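Local coordinates for protein putative fimbrium tip subunit Fim1F (PDB 3R4R) that is a putative component of the fimbrium tip, part of the cell-surface filaments that mediate bacterial adhesion and biofilm formation, at residues Y36-E41 with S169-Y174; E41-N46 with G70-I75; A104-N107 with P113-N116; G135-S140 with S217-P222; L141-G146 with Y230-S235. One frame throughout, in Å; residues are numbered along the deposited sequence. Where two conformers were deposited one is given.

In the fold
The five contacts show how the chemistry of a contact can change with depth. Contact 5 is fully buried near the centre of the chain and joins the loop leading into strand 144-152 to strand 228-232, two strands that pair in succession along one edge of strand 161-179; it uses aromatic and aliphatic packing with one bridging water. Contact 1, partly buried, hangs helix 39-42 on that same central strand by a salt bridge; Glu41 ties it to contact 5 through Tyr230. Contact 2 uses the next residues, where the same short helix ends, and lies at the surface, made by a single selenomethionine. Contacts 3 and 4 are partly buried loop contacts held by packing, with contact 4 touching contact 5 through Pro136.

Contact 1 of 5, residues Y36-E41 with S169-Y174; sequences YATTEE and SAKIEY. With SO4 (sulfate ion), chain D; EDO (1,2-ethanediol), chain E.
Lys171 reaches from strand 161-179 to Glu41 and forms a salt bridge that dominates this contact. The lysine chain is extended throughout, starting from a CG set opposite the backbone N (chi1 178°). It meets the glutamate side chain at about a right angle and sets Lys171 NZ 2.8 Å from Glu41 OE1, on the syn lone pair of that oxygen. A weaker hydrogen bond joins NZ to the carbonyl oxygen of Tyr36. Glu41 OE1 serves a second donor as well: Thr38 N lies 3.2 Å from Glu41 OE1 and approaches from above the carboxylate plane. In the reverse direction, Glu41 N is 3.3 Å from Thr38 OG1, which completes a capping box at the start of helix 39-42. The neighbouring amide is served by an ion, since Thr39 N stands 3.0 Å from O1 of a sulfate that probably came from the crystallisation liquor. The other carboxylate oxygen, OE2, is hydrogen-bonded to Tyr230 OH, and Lys171 also makes a cation-pi contact with Tyr266. Both oxygens of this buried carboxylate are therefore engaged, and the nearby ammonium group together with the amino end of the helix would be expected to favour its ionised form.

Contact 2 of 5, residues E41-N46 with G70-I75; sequences ELTIQN and GEMKTI
The selenomethionine at Met72 lays its terminal methyl against Leu42 and Thr43, where the short helix 39-42 runs out into loop. Met72 itself leads into strand 73-75, which forms a beta hairpin with strand 78-90, so the contact rests the end of a helix beside the entry to a hairpin.

The apolar part is small. Met72 CE lies 3.7 Å from Leu42 CB, and the selenium stands a little farther off at 4.2 Å from the same Leu42 CB. The Met72 chain first runs outward, trans about its first torsion (chi1 -172°), then bends at its last (chi3 -64°) to turn the methyl onto the helix end. Tyr81 of strand 78-90 touches both Met72 and Thr43.

The methyl also meets polar backbone, by packing alone: Leu42 O is 3.5 Å from Met72 CE, and Thr43 N is 3.8 Å from that same methyl carbon.

Hydrogen bonds hold the two sides separately. Thr43 OG1 is bonded to Thr39 O within the helical turn, while Thr43 O receives Asn105 ND2. On the other side, backbone hydrogen bonding of Lys73 with Gly80 ties the residue after Met72 to strand 78-90. The Thr43 side chain crosses that of Met72 at about a right angle, leaving Thr43 OG1 4.0 Å from Met72 CE.

Contact 3 of 5, residues A104-N107 with P113-N116; sequences ANAN and PFDN
Ala106 is the residue on which Pro113 and Phe114 both close, in the long loop that follows strand 96-104. The tight part is made of three groups. Ala106 CB comes in at the edge of the Phe114 ring, in its plane, 3.7 Å from Phe114 CZ and almost as near to CE2. Beside it the carbonyl oxygen of Ala106 meets the proline ring, with Ala106 O 3.3 Å from Pro113 CD. The proline also covers its own neighbour, its CG standing 3.7 Å above the plane of the Phe114 ring and offset toward the rim. A chi1 of -38° keeps the phenyl group of Phe114 beside its own backbone N and folds it back toward Ala106; His48 meets the ring with planes at about 45°, and Tyr127 and Ile203 also touch Phe114.

The other side is looser. Asn107 approaches mainly with its backbone, Asn107 CA lying 4.2 Å from Pro113 CD, while its amide turns elsewhere and ND2 binds Cys47 O. Asp115 ties the loop outward, its OD1 taken by Asn63 ND2 and by Ser112 OG. A bound 1,2-ethanediol, probably from the crystallisation liquor, lies about 4 Å from the Pro113 side chain.

The union of these two parts of the loop is thus one of packing, apolar at Phe114 and carbonyl-to-ring at Pro113, while the polar side chains at its margins spend their hydrogen bonds on strands 46-52 and 58-65 and on Ser112 of the loop itself.

Contact 4 of 5, residues G135-S140 with S217-P222; sequences GPVTAS and SDLAYP. With EDO (1,2-ethanediol), chain F.
Leu219 spreads its two methyl groups over the start of loop 135-140. Leu219 CD2 meets the proline ring at Pro136 CD, 3.8 Å away, and CD1 sits against the backbone, 4.0 Å from Gly135 CA. The glycine matters here, because a beta carbon at that position would collide with the same CD1. On the outer flank Val137 CG2 approaches Leu219 CD1 more loosely, at 4.2 Å. A 1,2-ethanediol, probably from the crystallisation liquor, completes this first shell: its O1 touches Leu219 CD2 and donates to Pro136 O over 3.3 Å, while its other oxygen accepts from Tyr230 N. The leucine reaches this far because its first torsion is trans (chi1 -179°), which carries both methyls out to the loop. Cut back to an alanine, this position would probably leave the Pro136 ring and Gly135 without apolar cover and open a gap beside them. Farther out, backbone hydrogen bonds with Leu197 of strand 191-202 fix Leu219, and Tyr230 and Tyr232 of strand 228-232 back Pro136. A loop is thereby packed against a short strand of an antiparallel sheet, the strand belonging to the Fim1F C-terminal family region, of the transthyretin clan.

Contact 5 of 5, residues L141-G146 with Y230-S235; sequences LLVKIG and YTYEIS. With EDO (1,2-ethanediol), chain F.
Leu142 covers one face of the Tyr230 ring at the point where the chain enters strand 144-152. That strand and strand 228-232, which carries Tyr230, both pair antiparallel with strand 161-179, on the same edge and at successive parts of it, so the contact fills the junction where one pairing partner gives way to the next.

Taking the first segment in order, Leu142 is met first. Its CD2 makes a CH-pi contact, 4.1 Å from the centroid of the Tyr230 ring and 15° off the ring normal, while Leu142 CD1 reaches the far part of the ring, 3.9 Å from Tyr230 CE1. The two side chains cross at about a right angle, and the leucine branch, turned away from its own carbonyl (chi1 -67°), has both methyls over the ring. At the polar end of the ring Tyr230 OH is hydrogen-bonded to Glu41 OE2, and a phenylalanine in its place would keep the face for Leu142 but would probably leave that carboxylate oxygen without its partner.

Val143 follows, its CG2 3.7 Å from Tyr232 OH. A water bridges the same pair: it accepts from Val143 N at 3.0 Å and donates to Tyr232 OH, also at 3.0 Å. The hydroxyl is further hydrogen-bonded to Lys134 O.

Lys144 then folds its chain back along its own strand. Its ammonium group is shared among Gln167 OE1, Glu41 O and a carbonyl two residues back, with Lys144 NZ 2.8 Å from Leu142 O and 49° out of that carbonyl plane.

Contact 1 of 5, residues Y36-E41 with S169-Y174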
# COMPACT_ATOMS: atom_id res chain seq x y z
N TYR A 36 -1.10 -12.19 -8.85
CA TYR A 36 -2.27 -12.14 -7.97
C TYR A 36 -2.87 -10.71 -7.89
O TYR A 36 -4.03 -10.54 -7.52
CB TYR A 36 -1.90 -12.63 -6.55
CG TYR A 36 -0.79 -11.85 -5.87
CD1 TYR A 36 -1.07 -10.74 -5.08
CD2 TYR A 36 0.54 -12.28 -5.95
CE1 TYR A 36 -0.05 -10.04 -4.44
CE2 TYR A 36 1.56 -11.59 -5.30
CZ TYR A 36 1.26 -10.47 -4.55
OH TYR A 36 2.25 -9.78 -3.89
N ALA A 37 -2.06 -9.68 -8.18
CA ALA A 37 -2.55 -8.30 -8.14
C ALA A 37 -3.24 -7.98 -9.46
O ALA A 37 -2.70 -8.34 -10.52
CB ALA A 37 -1.42 -7.33 -7.85
N THR A 38 -4.42 -7.36 -9.44
CA THR A 38 -5.12 -7.06 -10.69
C THR A 38 -4.51 -5.80 -11.31
O THR A 38 -3.76 -5.07 -10.65
CB THR A 38 -6.65 -6.92 -10.48
OG1 THR A 38 -6.97 -5.69 -9.82
CG2 THR A 38 -7.28 -8.11 -9.75
N THR A 39 -4.85 -5.54 -12.58
CA THR A 39 -4.41 -4.37 -13.34
C THR A 39 -4.86 -3.15 -12.57
O THR A 39 -4.05 -2.23 -12.43
CB THR A 39 -4.91 -4.43 -14.79
OG1 THR A 39 -4.20 -5.48 -15.45
CG2 THR A 39 -4.65 -3.14 -15.57
N GLU A 40 -6.09 -3.18 -11.99
CA GLU A 40 -6.59 -2.07 -11.17
C GLU A 40 -5.68 -1.82 -9.96
O GLU A 40 -5.24 -0.70 -9.73
CB GLU A 40 -8.02 -2.31 -10.67
CG GLU A 40 -9.10 -2.36 -11.73
CD GLU A 40 -10.43 -2.82 -11.16
OE1 GLU A 40 -10.97 -2.14 -10.25
OE2 GLU A 40 -10.94 -3.86 -11.62
N GLU A 41 -5.35 -2.88 -9.22
CA GLU A 41 -4.54 -2.82 -8.01
C GLU A 41 -3.08 -2.38 -8.29
O GLU A 41 -2.41 -1.93 -7.37
CB GLU A 41 -4.55 -4.17 -7.31
CG GLU A 41 -5.95 -4.52 -6.81
CD GLU A 41 -6.12 -5.87 -6.15
OE1 GLU A 41 -5.34 -6.80 -6.46
OE2 GLU A 41 -7.09 -6.01 -5.37
N SER A 169 -1.67 -0.92 1.83
CA SER A 169 -2.78 -1.67 2.38
C SER A 169 -2.55 -3.16 2.24
O SER A 169 -1.70 -3.60 1.46
CB SER A 169 -4.08 -1.29 1.68
OG SER A 169 -4.05 -1.64 0.31
N ALA A 170 -3.32 -3.94 3.01
CA ALA A 170 -3.42 -5.38 2.89
C ALA A 170 -4.69 -5.73 2.11
O ALA A 170 -5.69 -5.01 2.23
CB ALA A 170 -3.44 -6.02 4.26
N LYS A 171 -4.64 -6.79 1.27
CA LYS A 171 -5.78 -7.26 0.49
C LYS A 171 -6.36 -8.51 1.17
O LYS A 171 -5.62 -9.45 1.47
CB LYS A 171 -5.36 -7.52 -0.97
CG LYS A 171 -6.48 -8.06 -1.90
CD LYS A 171 -5.91 -8.39 -3.29
CE LYS A 171 -6.93 -9.00 -4.21
NZ LYS A 171 -6.35 -9.27 -5.55
N ILE A 172 -7.66 -8.49 1.46
CA ILE A 172 -8.32 -9.62 2.17
C ILE A 172 -9.51 -10.13 1.34
O ILE A 172 -10.41 -9.36 1.01
CB ILE A 172 -8.79 -9.22 3.61
CG1 ILE A 172 -7.68 -8.54 4.45
CG2 ILE A 172 -9.40 -10.44 4.35
CD1 ILE A 172 -8.21 -7.99 5.81
N GLU A 173 -9.50 -11.43 1.00
CA GLU A 173 -10.59 -12.08 0.27
C GLU A 173 -11.28 -13.14 1.16
O GLU A 173 -10.64 -14.11 1.55
CB GLU A 173 -10.08 -12.72 -1.04
CG GLU A 173 -11.20 -13.36 -1.86
CD GLU A 173 -10.85 -14.11 -3.13
OE1 GLU A 173 -9.65 -14.41 -3.35
OE2 GLU A 173 -11.78 -14.46 -3.90
N TYR A 174 -12.56 -12.96 1.48
CA TYR A 174 -13.34 -13.99 2.19
C TYR A 174 -13.85 -14.96 1.12
O TYR A 174 -14.55 -14.53 0.21
CB TYR A 174 -14.47 -13.40 3.05
CG TYR A 174 -15.51 -14.41 3.50
CD1 TYR A 174 -15.24 -15.32 4.52
CD2 TYR A 174 -16.78 -14.42 2.94
CE1 TYR A 174 -16.20 -16.23 4.95
CE2 TYR A 174 -17.75 -15.33 3.36
CZ TYR A 174 -17.46 -16.23 4.37
OH TYR A 174 -18.40 -17.14 4.78
S SO4 D . -6.43 -8.30 -14.63
O1 SO4 D . -5.12 -8.13 -13.98
O2 SO4 D . -7.45 -7.51 -13.92
O3 SO4 D . -6.36 -7.84 -16.03
O4 SO4 D . -6.80 -9.72 -14.60
C1 EDO E . -1.57 -6.08 -1.28
O1 EDO E . -2.66 -5.15 -1.42
C2 EDO E . -1.46 -6.91 -2.56
O2 EDO E . -0.14 -7.47 -2.68

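Contact 2 of 5, residues E41-N46 with G70-I75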
# COMPACT_ATOMS: atom_id res chain seq x y z
N GLU A 41 -5.35 -2.88 -9.22
CA GLU A 41 -4.54 -2.82 -8.01
C GLU A 41 -3.08 -2.38 -8.29
O GLU A 41 -2.41 -1.93 -7.37
CB GLU A 41 -4.55 -4.17 -7.31
CG GLU A 41 -5.95 -4.52 -6.81
CD GLU A 41 -6.12 -5.87 -6.15
OE1 GLU A 41 -5.34 -6.80 -6.46
OE2 GLU A 41 -7.09 -6.01 -5.37
N LEU A 42 -2.63 -2.46 -9.54
CA LEU A 42 -1.29 -2.05 -9.97
C LEU A 42 -1.30 -0.64 -10.51
O LEU A 42 -0.23 -0.09 -10.78
CB LEU A 42 -0.73 -3.01 -11.04
CG LEU A 42 -0.35 -4.42 -10.63
CD1 LEU A 42 -0.20 -5.34 -11.85
CD2 LEU A 42 0.91 -4.43 -9.77
N THR A 43 -2.49 -0.06 -10.71
CA THR A 43 -2.67 1.27 -11.31
C THR A 43 -2.23 2.37 -10.38
O THR A 43 -2.54 2.36 -9.18
CB THR A 43 -4.14 1.50 -11.72
OG1 THR A 43 -4.47 0.53 -12.70
CG2 THR A 43 -4.40 2.87 -12.34
N ILE A 44 -1.54 3.35 -10.96
CA ILE A 44 -1.14 4.59 -10.35
C ILE A 44 -1.81 5.69 -11.17
O ILE A 44 -1.55 5.80 -12.37
CB ILE A 44 0.39 4.73 -10.24
CG1 ILE A 44 0.97 3.61 -9.38
CG2 ILE A 44 0.79 6.13 -9.68
CD1 ILE A 44 2.48 3.55 -9.39
N GLN A 45 -2.70 6.48 -10.53
CA GLN A 45 -3.43 7.56 -11.18
C GLN A 45 -2.74 8.89 -10.94
O GLN A 45 -2.90 9.80 -11.73
CB GLN A 45 -4.88 7.61 -10.69
CG GLN A 45 -5.70 6.38 -11.04
CD GLN A 45 -7.17 6.56 -10.74
OE1 GLN A 45 -7.82 7.48 -11.22
NE2 GLN A 45 -7.74 5.60 -10.03
N ASN A 46 -1.94 8.98 -9.87
CA ASN A 46 -1.21 10.18 -9.44
C ASN A 46 -0.13 9.81 -8.44
O ASN A 46 -0.22 8.77 -7.80
CB ASN A 46 -2.19 11.21 -8.83
CG ASN A 46 -2.89 10.76 -7.57
OD1 ASN A 46 -2.28 10.62 -6.50
ND2 ASN A 46 -4.20 10.64 -7.62
N GLY A 70 1.89 8.53 -17.93
CA GLY A 70 1.87 7.81 -19.19
C GLY A 70 1.17 6.47 -19.07
O GLY A 70 0.31 6.30 -18.20
N GLU A 71 1.57 5.47 -19.88
CA GLU A 71 0.93 4.16 -19.85
C GLU A 71 1.75 3.17 -18.99
O GLU A 71 2.94 3.37 -18.75
CB GLU A 71 0.77 3.63 -21.30
CG GLU A 71 -0.26 2.51 -21.44
CD GLU A 71 -1.64 2.87 -20.91
OE1 GLU A 71 -2.27 3.79 -21.48
OE2 GLU A 71 -2.06 2.27 -19.90
N MSE A 72 1.07 2.13 -18.47
CA MSE A 72 1.72 1.10 -17.66
C MSE A 72 2.45 0.12 -18.59
O MSE A 72 1.82 -0.63 -19.34
CB MSE A 72 0.73 0.37 -16.73
CG MSE A 72 1.42 -0.56 -15.72
SE MSE A 72 0.26 -2.00 -14.99
CE MSE A 72 -0.98 -0.91 -14.08
N LYS A 73 3.77 0.20 -18.58
CA LYS A 73 4.69 -0.63 -19.36
C LYS A 73 4.81 -2.00 -18.69
O LYS A 73 4.86 -2.09 -17.46
CB LYS A 73 6.07 0.05 -19.50
CG LYS A 73 6.07 1.26 -20.42
CD LYS A 73 7.42 1.98 -20.41
CE LYS A 73 7.63 2.95 -21.55
NZ LYS A 73 7.76 2.26 -22.87
N THR A 74 4.84 -3.06 -19.52
CA THR A 74 4.88 -4.44 -19.03
C THR A 74 5.79 -5.31 -19.90
O THR A 74 5.57 -5.43 -21.10
CB THR A 74 3.45 -5.02 -18.97
OG1 THR A 74 3.52 -6.37 -18.51
CG2 THR A 74 2.69 -4.93 -20.32
N ILE A 75 6.83 -5.91 -19.29
CA ILE A 75 7.71 -6.86 -19.96
C ILE A 75 7.59 -8.17 -19.20
O ILE A 75 8.27 -8.36 -18.18
CB ILE A 75 9.19 -6.44 -20.18
CG1 ILE A 75 9.34 -5.05 -20.83
CG2 ILE A 75 9.88 -7.51 -21.03
CD1 ILE A 75 10.80 -4.57 -20.94

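Contact 3 of 5, residues A104-N107 with P113-N116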
# COMPACT_ATOMS: atom_id res chain seq x y z
N ALA A 104 2.26 7.17 -4.05
CA ALA A 104 1.32 7.05 -5.17
C ALA A 104 -0.13 7.01 -4.69
O ALA A 104 -0.43 6.39 -3.67
CB ALA A 104 1.63 5.79 -5.97
N ASN A 105 -1.03 7.67 -5.46
CA ASN A 105 -2.51 7.74 -5.37
C ASN A 105 -3.02 8.39 -4.09
O ASN A 105 -4.14 8.08 -3.67
CB ASN A 105 -3.13 6.34 -5.49
CG ASN A 105 -2.93 5.68 -6.82
OD1 ASN A 105 -2.88 6.31 -7.87
ND2 ASN A 105 -2.95 4.39 -6.81
N ALA A 106 -2.28 9.39 -3.55
CA ALA A 106 -2.66 10.12 -2.32
C ALA A 106 -2.80 11.64 -2.57
O ALA A 106 -3.22 12.37 -1.68
CB ALA A 106 -1.64 9.87 -1.24
N ASN A 107 -2.52 12.10 -3.80
CA ASN A 107 -2.66 13.52 -4.17
C ASN A 107 -4.11 13.99 -4.13
O ASN A 107 -5.03 13.18 -4.18
CB ASN A 107 -2.10 13.81 -5.61
CG ASN A 107 -0.63 13.58 -5.87
OD1 ASN A 107 0.14 13.23 -4.99
ND2 ASN A 107 -0.22 13.79 -7.12
N PRO A 113 -1.15 16.29 -0.12
CA PRO A 113 -1.10 16.64 1.31
C PRO A 113 0.36 16.69 1.89
O PRO A 113 0.52 17.01 3.07
CB PRO A 113 -1.89 15.49 1.97
CG PRO A 113 -1.85 14.39 1.04
CD PRO A 113 -1.72 14.94 -0.33
N PHE A 114 1.41 16.44 1.07
CA PHE A 114 2.81 16.37 1.51
C PHE A 114 3.63 17.58 1.08
O PHE A 114 4.84 17.66 1.39
CB PHE A 114 3.45 15.10 0.91
CG PHE A 114 2.52 13.90 0.87
CD1 PHE A 114 2.21 13.21 2.03
CD2 PHE A 114 1.97 13.47 -0.32
CE1 PHE A 114 1.31 12.15 2.00
CE2 PHE A 114 1.07 12.40 -0.35
CZ PHE A 114 0.75 11.75 0.82
N ASP A 115 2.99 18.53 0.36
CA ASP A 115 3.63 19.71 -0.22
C ASP A 115 4.30 20.63 0.82
O ASP A 115 5.29 21.28 0.46
CB ASP A 115 2.61 20.55 -0.99
CG ASP A 115 2.13 19.92 -2.26
OD1 ASP A 115 2.55 18.79 -2.57
OD2 ASP A 115 1.36 20.57 -2.98
N ASN A 116 3.80 20.69 2.05
CA ASN A 116 4.37 21.55 3.08
C ASN A 116 5.39 20.81 3.96
O ASN A 116 5.87 21.39 4.93
CB ASN A 116 3.24 22.14 3.97
CG ASN A 116 2.33 21.09 4.57
OD1 ASN A 116 2.08 20.01 4.00
ND2 ASN A 116 1.73 21.44 5.70

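Contact 4 of 5, residues G135-S140 with S217-P222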
# COMPACT_ATOMS: atom_id res chain seq x y z
N GLY A 135 -8.75 6.03 3.54
CA GLY A 135 -8.77 4.58 3.51
C GLY A 135 -8.77 3.88 2.17
O GLY A 135 -9.29 4.41 1.18
N PRO A 136 -8.23 2.64 2.13
CA PRO A 136 -8.23 1.87 0.86
C PRO A 136 -9.65 1.35 0.51
O PRO A 136 -10.22 0.57 1.24
CB PRO A 136 -7.27 0.71 1.16
CG PRO A 136 -7.24 0.58 2.62
CD PRO A 136 -7.60 1.90 3.23
N VAL A 137 -10.24 1.87 -0.59
CA VAL A 137 -11.61 1.51 -0.98
C VAL A 137 -11.68 1.11 -2.48
O VAL A 137 -12.28 0.10 -2.82
CB VAL A 137 -12.65 2.65 -0.71
CG1 VAL A 137 -14.09 2.13 -0.94
CG2 VAL A 137 -12.52 3.23 0.68
N THR A 138 -11.13 1.96 -3.36
CA THR A 138 -11.09 1.79 -4.82
C THR A 138 -9.78 1.07 -5.20
O THR A 138 -8.70 1.53 -4.85
CB THR A 138 -11.23 3.18 -5.47
OG1 THR A 138 -12.41 3.82 -4.96
CG2 THR A 138 -11.27 3.12 -7.00
N ALA A 139 -9.91 -0.06 -5.91
CA ALA A 139 -8.81 -0.92 -6.38
C ALA A 139 -7.80 -0.14 -7.23
O ALA A 139 -6.60 -0.34 -7.08
CB ALA A 139 -9.37 -2.09 -7.18
N SER A 140 -8.29 0.76 -8.09
CA SER A 140 -7.49 1.57 -9.01
C SER A 140 -6.92 2.86 -8.32
O SER A 140 -6.15 3.59 -8.95
CB SER A 140 -8.34 1.97 -10.22
OG SER A 140 -9.56 2.56 -9.82
N SER A 217 -7.85 4.79 12.42
CA SER A 217 -9.20 5.39 12.36
C SER A 217 -10.13 4.39 11.69
O SER A 217 -9.68 3.58 10.88
CB SER A 217 -9.22 6.75 11.66
OG SER A 217 -9.06 6.68 10.26
N ASP A 218 -11.41 4.38 12.08
CA ASP A 218 -12.40 3.42 11.57
C ASP A 218 -12.68 3.57 10.06
O ASP A 218 -13.00 4.67 9.58
CB ASP A 218 -13.74 3.58 12.32
CG ASP A 218 -13.73 3.13 13.78
OD1 ASP A 218 -13.29 1.98 14.05
OD2 ASP A 218 -14.28 3.87 14.63
N LEU A 219 -12.64 2.42 9.33
CA LEU A 219 -12.95 2.29 7.91
C LEU A 219 -14.21 1.48 7.77
O LEU A 219 -14.23 0.30 8.11
CB LEU A 219 -11.79 1.66 7.12
CG LEU A 219 -11.96 1.49 5.59
CD1 LEU A 219 -12.14 2.83 4.88
CD2 LEU A 219 -10.76 0.78 5.02
N ALA A 220 -15.27 2.12 7.30
CA ALA A 220 -16.56 1.46 7.17
C ALA A 220 -16.53 0.38 6.14
O ALA A 220 -15.89 0.54 5.10
CB ALA A 220 -17.63 2.47 6.80
N TYR A 221 -17.22 -0.73 6.43
CA TYR A 221 -17.43 -1.81 5.48
C TYR A 221 -18.46 -1.35 4.46
O TYR A 221 -19.54 -0.93 4.87
CB TYR A 221 -17.84 -3.08 6.20
CG TYR A 221 -18.11 -4.27 5.32
CD1 TYR A 221 -17.09 -4.86 4.57
CD2 TYR A 221 -19.36 -4.90 5.32
CE1 TYR A 221 -17.33 -5.97 3.76
CE2 TYR A 221 -19.59 -6.05 4.57
CZ TYR A 221 -18.56 -6.59 3.80
OH TYR A 221 -18.78 -7.73 3.05
N PRO A 222 -18.15 -1.33 3.14
CA PRO A 222 -19.11 -0.80 2.16
C PRO A 222 -20.49 -1.47 2.25
O PRO A 222 -20.62 -2.61 2.67
CB PRO A 222 -18.45 -1.12 0.82
CG PRO A 222 -16.99 -1.10 1.13
CD PRO A 222 -16.89 -1.74 2.48
C1 EDO F . -13.07 -1.37 2.64
O1 EDO F . -13.19 0.05 2.46
C2 EDO F . -13.32 -2.08 1.31
O2 EDO F . -12.12 -2.22 0.54

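Contact 5 of 5, residues L141-G146 with Y230-S235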
# COMPACT_ATOMS: atom_id res chain seq x y z
N LEU A 141 -7.24 3.11 -7.04
CA LEU A 141 -6.71 4.27 -6.32
C LEU A 141 -6.19 3.81 -4.94
O LEU A 141 -6.51 4.39 -3.91
CB LEU A 141 -7.76 5.39 -6.22
CG LEU A 141 -7.25 6.81 -5.83
CD1 LEU A 141 -6.44 7.45 -6.97
CD2 LEU A 141 -8.41 7.72 -5.47
N LEU A 142 -5.40 2.74 -4.92
CA LEU A 142 -4.75 2.20 -3.72
C LEU A 142 -3.38 2.85 -3.55
O LEU A 142 -2.63 2.96 -4.52
CB LEU A 142 -4.62 0.66 -3.77
CG LEU A 142 -5.93 -0.15 -3.70
CD1 LEU A 142 -5.67 -1.63 -4.05
CD2 LEU A 142 -6.68 0.06 -2.38
N VAL A 143 -3.05 3.29 -2.34
CA VAL A 143 -1.82 4.02 -2.08
C VAL A 143 -0.65 3.03 -2.04
O VAL A 143 -0.73 1.97 -1.39
CB VAL A 143 -1.90 4.88 -0.77
CG1 VAL A 143 -0.57 5.53 -0.43
CG2 VAL A 143 -2.99 5.95 -0.89
N LYS A 144 0.44 3.41 -2.74
CA LYS A 144 1.72 2.70 -2.81
C LYS A 144 2.84 3.65 -2.41
O LYS A 144 2.73 4.86 -2.64
CB LYS A 144 1.99 2.09 -4.20
CG LYS A 144 0.93 1.12 -4.73
CD LYS A 144 0.27 1.71 -5.97
CE LYS A 144 -0.74 0.79 -6.65
NZ LYS A 144 -1.97 0.58 -5.83
N ILE A 145 3.90 3.14 -1.75
CA ILE A 145 5.01 4.00 -1.32
C ILE A 145 6.35 3.26 -1.57
O ILE A 145 6.42 2.05 -1.50
CB ILE A 145 4.88 4.46 0.19
CG1 ILE A 145 4.92 3.25 1.17
CG2 ILE A 145 3.63 5.35 0.44
CD1 ILE A 145 5.05 3.65 2.63
N GLY A 146 7.40 4.02 -1.88
CA GLY A 146 8.73 3.48 -2.13
C GLY A 146 9.83 4.50 -1.90
O GLY A 146 9.57 5.70 -1.97
N TYR A 230 -10.08 -4.13 1.65
CA TYR A 230 -8.76 -3.64 2.04
C TYR A 230 -8.75 -2.92 3.37
O TYR A 230 -9.79 -2.44 3.83
CB TYR A 230 -8.21 -2.66 0.98
CG TYR A 230 -8.33 -3.11 -0.45
CD1 TYR A 230 -7.41 -4.00 -1.00
CD2 TYR A 230 -9.39 -2.68 -1.25
CE1 TYR A 230 -7.57 -4.49 -2.30
CE2 TYR A 230 -9.56 -3.18 -2.54
CZ TYR A 230 -8.64 -4.07 -3.07
OH TYR A 230 -8.75 -4.49 -4.36
N THR A 231 -7.56 -2.78 3.96
CA THR A 231 -7.30 -2.08 5.22
C THR A 231 -5.81 -1.71 5.32
O THR A 231 -4.94 -2.42 4.79
CB THR A 231 -7.72 -2.93 6.44
OG1 THR A 231 -7.42 -2.22 7.64
CG2 THR A 231 -7.03 -4.30 6.50
N TYR A 232 -5.52 -0.62 6.06
CA TYR A 232 -4.15 -0.31 6.38
C TYR A 232 -3.78 -1.16 7.59
O TYR A 232 -4.69 -1.56 8.32
CB TYR A 232 -3.94 1.20 6.62
CG TYR A 232 -4.16 2.12 5.45
CD1 TYR A 232 -3.46 1.95 4.25
CD2 TYR A 232 -4.88 3.31 5.60
CE1 TYR A 232 -3.61 2.83 3.19
CE2 TYR A 232 -4.98 4.24 4.57
CZ TYR A 232 -4.36 3.99 3.35
OH TYR A 232 -4.48 4.87 2.31
N GLU A 233 -2.48 -1.52 7.77
CA GLU A 233 -1.96 -2.24 8.95
C GLU A 233 -2.49 -1.73 10.29
O GLU A 233 -2.76 -0.53 10.42
CB GLU A 233 -0.43 -2.11 9.04
CG GLU A 233 0.37 -2.82 7.99
CD GLU A 233 1.86 -2.72 8.20
OE1 GLU A 233 2.37 -1.70 8.74
OE2 GLU A 233 2.53 -3.67 7.75
N ILE A 234 -2.54 -2.62 11.29
CA ILE A 234 -2.98 -2.30 12.64
C ILE A 234 -1.97 -2.91 13.60
O ILE A 234 -1.95 -4.14 13.72
CB ILE A 234 -4.42 -2.81 12.84
CG1 ILE A 234 -5.37 -2.24 11.75
CG2 ILE A 234 -4.88 -2.49 14.26
CD1 ILE A 234 -6.75 -2.85 11.60
N SER A 235 -1.13 -2.05 14.26
CA SER A 235 -0.07 -2.46 15.19
C SER A 235 -0.62 -2.98 16.53
O SER A 235 -0.04 -3.93 17.08
CB SER A 235 0.89 -1.30 15.47
OG SER A 235 0.23 -0.21 16.09
C1 EDO F . -13.07 -1.37 2.64
O1 EDO F . -13.19 0.05 2.46
C2 EDO F . -13.32 -2.08 1.31
O2 EDO F . -12.12 -2.22 0.54
O HOH W 1 -5.03 3.23 -0.13